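Local structure of catalase (Bacillus pumilus, 4QOL) at residues A[239-242]-A[243-247]; A[456-459]-A[460-464]. The protein catalyses the breakdown of hydrogen peroxide to water and oxygen at a heme, with additional peroxidase-like reactivity toward phenolic substrates. All coordinates share one frame; numbering follows the deposited sequence.

Contact 1 (A[239-242]-A[243-247])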
loop_
_atom_site.group_PDB
_atom_site.type_symbol
_atom_site.label_atom_id
_atom_site.label_comp_id
_atom_site.label_asym_id
_atom_site.label_seq_id
_atom_site.Cartn_x
_atom_site.Cartn_y
_atom_site.Cartn_z
ATOM N N ASP A 239 18.377 -14.550 -27.005
ATOM C CA ASP A 239 17.008 -14.418 -26.475
ATOM C C ASP A 239 17.032 -14.708 -24.982
ATOM O O ASP A 239 17.399 -15.785 -24.571
ATOM C CB ASP A 239 16.092 -15.365 -27.200
ATOM C CG ASP A 239 14.612 -15.079 -26.976
ATOM O OD1 ASP A 239 14.250 -14.156 -26.185
ATOM O OD2 ASP A 239 13.797 -15.777 -27.635
ATOM N N PHE A 240 16.602 -13.725 -24.186
ATOM C CA PHE A 240 16.510 -13.873 -22.747
ATOM C C PHE A 240 15.070 -14.227 -22.314
ATOM O O PHE A 240 14.767 -14.290 -21.123
ATOM C CB PHE A 240 17.041 -12.638 -22.011
ATOM C CG PHE A 240 16.265 -11.409 -22.259
ATOM C CD1 PHE A 240 16.521 -10.639 -23.386
ATOM C CD2 PHE A 240 15.283 -10.993 -21.390
ATOM C CE1 PHE A 240 15.808 -9.447 -23.634
ATOM C CE2 PHE A 240 14.544 -9.818 -21.631
ATOM C CZ PHE A 240 14.800 -9.047 -22.762
ATOM N N GLN A 241 14.160 -14.403 -23.256
ATOM C CA GLN A 241 12.774 -14.833 -22.893
ATOM C C GLN A 241 12.327 -15.963 -23.805
ATOM O O GLN A 241 11.178 -16.018 -24.247
ATOM C CB GLN A 241 11.728 -13.673 -22.936
ATOM C CG GLN A 241 11.564 -13.051 -24.338
ATOM C CD GLN A 241 12.196 -11.666 -24.460
ATOM O OE1 GLN A 241 11.782 -10.725 -23.775
ATOM N NE2 GLN A 241 13.256 -11.559 -25.277
ATOM N N HIS A 242 13.185 -16.931 -24.053
ATOM C CA HIS A 242 12.902 -17.854 -25.139
ATOM C C HIS A 242 11.753 -18.862 -24.828
ATOM O O HIS A 242 11.069 -19.399 -25.741
ATOM C CB HIS A 242 14.172 -18.632 -25.535
ATOM C CG HIS A 242 14.448 -19.785 -24.638
ATOM N ND1 HIS A 242 14.993 -19.634 -23.384
ATOM C CD2 HIS A 242 14.149 -21.099 -24.762
ATOM C CE1 HIS A 242 15.031 -20.805 -22.780
ATOM N NE2 HIS A 242 14.519 -21.710 -23.583
ATOM N N ALA A 243 11.554 -19.125 -23.530
ATOM C CA ALA A 243 10.546 -20.091 -23.120
ATOM C C ALA A 243 9.221 -19.406 -23.138
ATOM O O ALA A 243 8.231 -20.013 -23.547
ATOM C CB ALA A 243 10.893 -20.666 -21.716
ATOM N N THR A 244 9.160 -18.145 -22.676
ATOM C CA THR A 244 7.913 -17.424 -22.807
ATOM C C THR A 244 7.519 -17.337 -24.308
ATOM O O THR A 244 6.349 -17.504 -24.678
ATOM C CB THR A 244 8.089 -16.020 -22.236
ATOM O OG1 THR A 244 8.107 -16.088 -20.805
ATOM C CG2 THR A 244 6.952 -15.069 -22.568
ATOM N N ARG A 245 8.501 -17.059 -25.146
ATOM C CA ARG A 245 8.252 -16.942 -26.582
ATOM C C ARG A 245 7.676 -18.251 -27.160
ATOM O O ARG A 245 6.660 -18.262 -27.855
ATOM C CB ARG A 245 9.514 -16.554 -27.301
ATOM C CG ARG A 245 9.251 -16.207 -28.785
ATOM C CD ARG A 245 10.601 -16.093 -29.508
ATOM N NE ARG A 245 11.443 -15.046 -28.910
ATOM C CZ ARG A 245 11.423 -13.757 -29.212
ATOM N NH1 ARG A 245 10.559 -13.260 -30.073
ATOM N NH2 ARG A 245 12.291 -12.951 -28.640
ATOM N N ASP A 246 8.356 -19.339 -26.833
ATOM C CA ASP A 246 7.994 -20.678 -27.322
ATOM C C ASP A 246 6.580 -21.081 -26.936
ATOM O O ASP A 246 5.823 -21.592 -27.785
ATOM C CB ASP A 246 8.998 -21.664 -26.772
ATOM C CG ASP A 246 8.677 -23.093 -27.080
ATOM O OD1 ASP A 246 9.054 -23.592 -28.197
ATOM O OD2 ASP A 246 7.987 -23.695 -26.193
ATOM N N LEU A 247 6.216 -20.840 -25.680
ATOM C CA LEU A 247 4.872 -21.192 -25.203
ATOM C C LEU A 247 3.795 -20.411 -25.984
ATOM O O LEU A 247 2.826 -21.006 -26.491
ATOM C CB LEU A 247 4.744 -20.982 -23.693
ATOM C CG LEU A 247 3.365 -21.370 -23.072
ATOM C CD1 LEU A 247 2.952 -22.836 -23.255
ATOM C CD2 LEU A 247 3.374 -20.998 -21.593
#
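R245, in the first turn of helix 242-253, reaches back to D239, three residues ahead of the helix, in a salt bridge. Its NE donates to OD2 of D239 at 2.8 Å, on the syn side but tilted 29° out of the carboxylate plane, while OD2 stays close to the guanidinium plane. The bond from NH2 of R245 to OD1 of D239 is weak, at 3.4 Å. With the carboxylate and guanidinium planes turned 62° apart, this is no flat two-pronged pair, and NE does most of the work. A bend about the CG-CD bond (chi3 -60°) in the otherwise extended arginine brings NE to the acid.

OD1 of D239 is gripped by Q241. The backbone N of Q241 approaches from above the carboxylate plane at 2.9 Å, and NE2 comes in nearly along the C-O axis at 2.9 Å. Replacing D239 by an alanine removes the carboxylate, which is likely to leave the R245 guanidinium without its charge mate here and the Q241 amide free to turn.

The closely packed side is that of the buried Q241, A243 and T244, where T244 CB lies 3.7 Å from Q241 O and T244 OG1 is hydrogen-bonded to E106 OE2. D239, H242, R245 and D246 are partly exposed, though I158 of the second subunit packs on R245. A243 CB sits over one face of the H242 ring in a CH-pi contact, and H242 NE2 is hydrogen-bonded to A189 O. D246 is the loose part: its backbone N donates to H242 O (2.9 Å), but its carboxylate leads away to a salt bridge with R250. An Asx turn at D239 thus runs into a helix start with Q241 at the N-cap position.

Contact 2 (A[456-459]-A[460-464])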
loop_
_atom_site.group_PDB
_atom_site.type_symbol
_atom_site.label_atom_id
_atom_site.label_comp_id
_atom_site.label_asym_id
_atom_site.label_seq_id
_atom_site.Cartn_x
_atom_site.Cartn_y
_atom_site.Cartn_z
ATOM N N LYS A 456 33.556 -26.515 -0.288
ATOM C CA LYS A 456 33.754 -27.394 -1.451
ATOM C C LYS A 456 34.015 -28.836 -1.011
ATOM O O LYS A 456 33.428 -29.774 -1.553
ATOM C CB LYS A 456 34.947 -26.882 -2.256
ATOM C CG LYS A 456 35.142 -27.571 -3.593
ATOM C CD LYS A 456 36.515 -27.175 -4.193
ATOM C CE LYS A 456 36.614 -25.708 -4.443
ATOM N NZ LYS A 456 37.915 -25.381 -5.067
ATOM N N LEU A 457 34.855 -29.001 0.001
ATOM C CA LEU A 457 35.096 -30.344 0.611
ATOM C C LEU A 457 33.803 -30.930 1.159
ATOM O O LEU A 457 33.527 -32.100 0.980
ATOM C CB LEU A 457 36.162 -30.272 1.716
ATOM C CG LEU A 457 36.622 -31.524 2.407
ATOM C CD1 LEU A 457 37.120 -32.518 1.349
ATOM C CD2 LEU A 457 37.713 -31.223 3.440
ATOM N N LEU A 458 33.034 -30.121 1.904
ATOM C CA LEU A 458 31.814 -30.663 2.528
ATOM C C LEU A 458 30.835 -31.078 1.433
ATOM O O LEU A 458 30.212 -32.088 1.526
ATOM C CB LEU A 458 31.239 -29.588 3.506
ATOM C CG LEU A 458 29.973 -30.057 4.258
ATOM C CD1 LEU A 458 30.190 -31.344 5.101
ATOM C CD2 LEU A 458 29.448 -28.933 5.166
ATOM N N ALA A 459 30.762 -30.320 0.331
ATOM C CA ALA A 459 29.909 -30.726 -0.790
ATOM C C ALA A 459 30.314 -32.060 -1.383
ATOM O O ALA A 459 29.478 -32.971 -1.564
ATOM C CB ALA A 459 29.932 -29.661 -1.884
ATOM N N ILE A 460 31.612 -32.202 -1.613
ATOM C CA ILE A 460 32.154 -33.477 -2.084
ATOM C C ILE A 460 31.812 -34.642 -1.167
ATOM O O ILE A 460 31.379 -35.689 -1.596
ATOM C CB ILE A 460 33.698 -33.372 -2.261
ATOM C CG1 ILE A 460 34.006 -32.492 -3.441
ATOM C CG2 ILE A 460 34.314 -34.745 -2.451
ATOM C CD1 ILE A 460 35.425 -32.014 -3.425
ATOM N N CYS A 461 32.002 -34.431 0.132
ATOM C CA CYS A 461 31.681 -35.447 1.115
ATOM C C CYS A 461 30.214 -35.814 1.123
ATOM O O CYS A 461 29.863 -36.986 1.293
ATOM C CB CYS A 461 32.157 -34.998 2.493
ATOM S SG CYS A 461 34.019 -35.017 2.529
ATOM N N ASN A 462 29.325 -34.827 0.954
ATOM C CA ASN A 462 27.910 -35.186 0.900
ATOM C C ASN A 462 27.593 -36.068 -0.303
ATOM O O ASN A 462 26.817 -36.999 -0.192
ATOM C CB ASN A 462 27.021 -33.894 0.883
ATOM C CG ASN A 462 26.998 -33.151 2.215
ATOM O OD1 ASN A 462 27.211 -33.713 3.250
ATOM N ND2 ASN A 462 26.631 -31.886 2.170
ATOM N N PHE A 463 28.144 -35.728 -1.460
ATOM C CA PHE A 463 27.887 -36.526 -2.668
ATOM C C PHE A 463 28.612 -37.887 -2.587
ATOM O O PHE A 463 28.084 -38.881 -3.060
ATOM C CB PHE A 463 28.284 -35.733 -3.925
ATOM C CG PHE A 463 27.445 -34.482 -4.111
ATOM C CD1 PHE A 463 26.097 -34.586 -4.186
ATOM C CD2 PHE A 463 28.025 -33.211 -4.263
ATOM C CE1 PHE A 463 25.291 -33.466 -4.373
ATOM C CE2 PHE A 463 27.247 -32.048 -4.469
ATOM C CZ PHE A 463 25.861 -32.200 -4.509
ATOM N N TYR A 464 29.739 -37.928 -1.851
ATOM C CA TYR A 464 30.442 -39.207 -1.609
ATOM C C TYR A 464 29.517 -40.170 -0.785
ATOM O O TYR A 464 29.425 -41.366 -1.067
ATOM C CB TYR A 464 31.755 -38.949 -0.871
ATOM C CG TYR A 464 32.677 -40.161 -0.878
ATOM C CD1 TYR A 464 32.504 -41.174 0.043
ATOM C CD2 TYR A 464 33.627 -40.280 -1.851
ATOM C CE1 TYR A 464 33.308 -42.298 0.017
ATOM C CE2 TYR A 464 34.461 -41.371 -1.885
ATOM C CZ TYR A 464 34.279 -42.375 -0.983
ATOM O OH TYR A 464 35.141 -43.447 -1.058
#
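F463 lies one turn beyond A459 on helix 453-466, and its ring leans back alongside A459. CG stands anti to the carbonyl carbon (chi1 -64°), which carries the ring toward the preceding turn. Followed outward, CB of F463 lies 3.8 Å from A459 O, and CG draws in to 3.6 Å. CD2 comes nearest, 3.1 Å from the same A459 O, which also accepts the backbone N of F463. CE2 is 3.8 Å from A459 O and 4.4 Å from A459 CB, an apolar touch; the rim beyond it turns away from A459 toward neighbouring helices. There the F463 side chain touches W165, L178 and L474, and its ring meets that of Y470.

On another side of the helix L457 CD1 touches C461 SG at 4.2 Å. I460 keeps CG1 and CD1 beside K456 O, the acceptor of its own backbone N at 3.0 Å, and packs outward on L474 and A475. N462 ND2 is held by T169 O. This is i to i+4 packing on an alpha-helix of the C-terminal helical domain of a heme catalase, packed against helices 161-169 and 175-181 on one part of its surface and helix 468-478 on another.

Both contacts are local, within one unbroken run of chain: contact 1 joins a loop to the helix it leads into, contact 2 joins successive turns of a single helix, so neither closes a long loop. From the N terminus, contact 1 comes first, where the loop after helix 229-236 enters helix 242-253. The chain then passes through strands 258-267 and 293-302 of the large antiparallel sheet and helix 331-348 before reaching contact 2 within helix 453-466. The two are in series, neither nested nor crossed, with centres about 35 Å apart. Contact 1 belongs to the heme-bearing catalase region and meets a second subunit; contact 2 joins the C-terminal helices to helices 161-169 and 175-181 of the same chain.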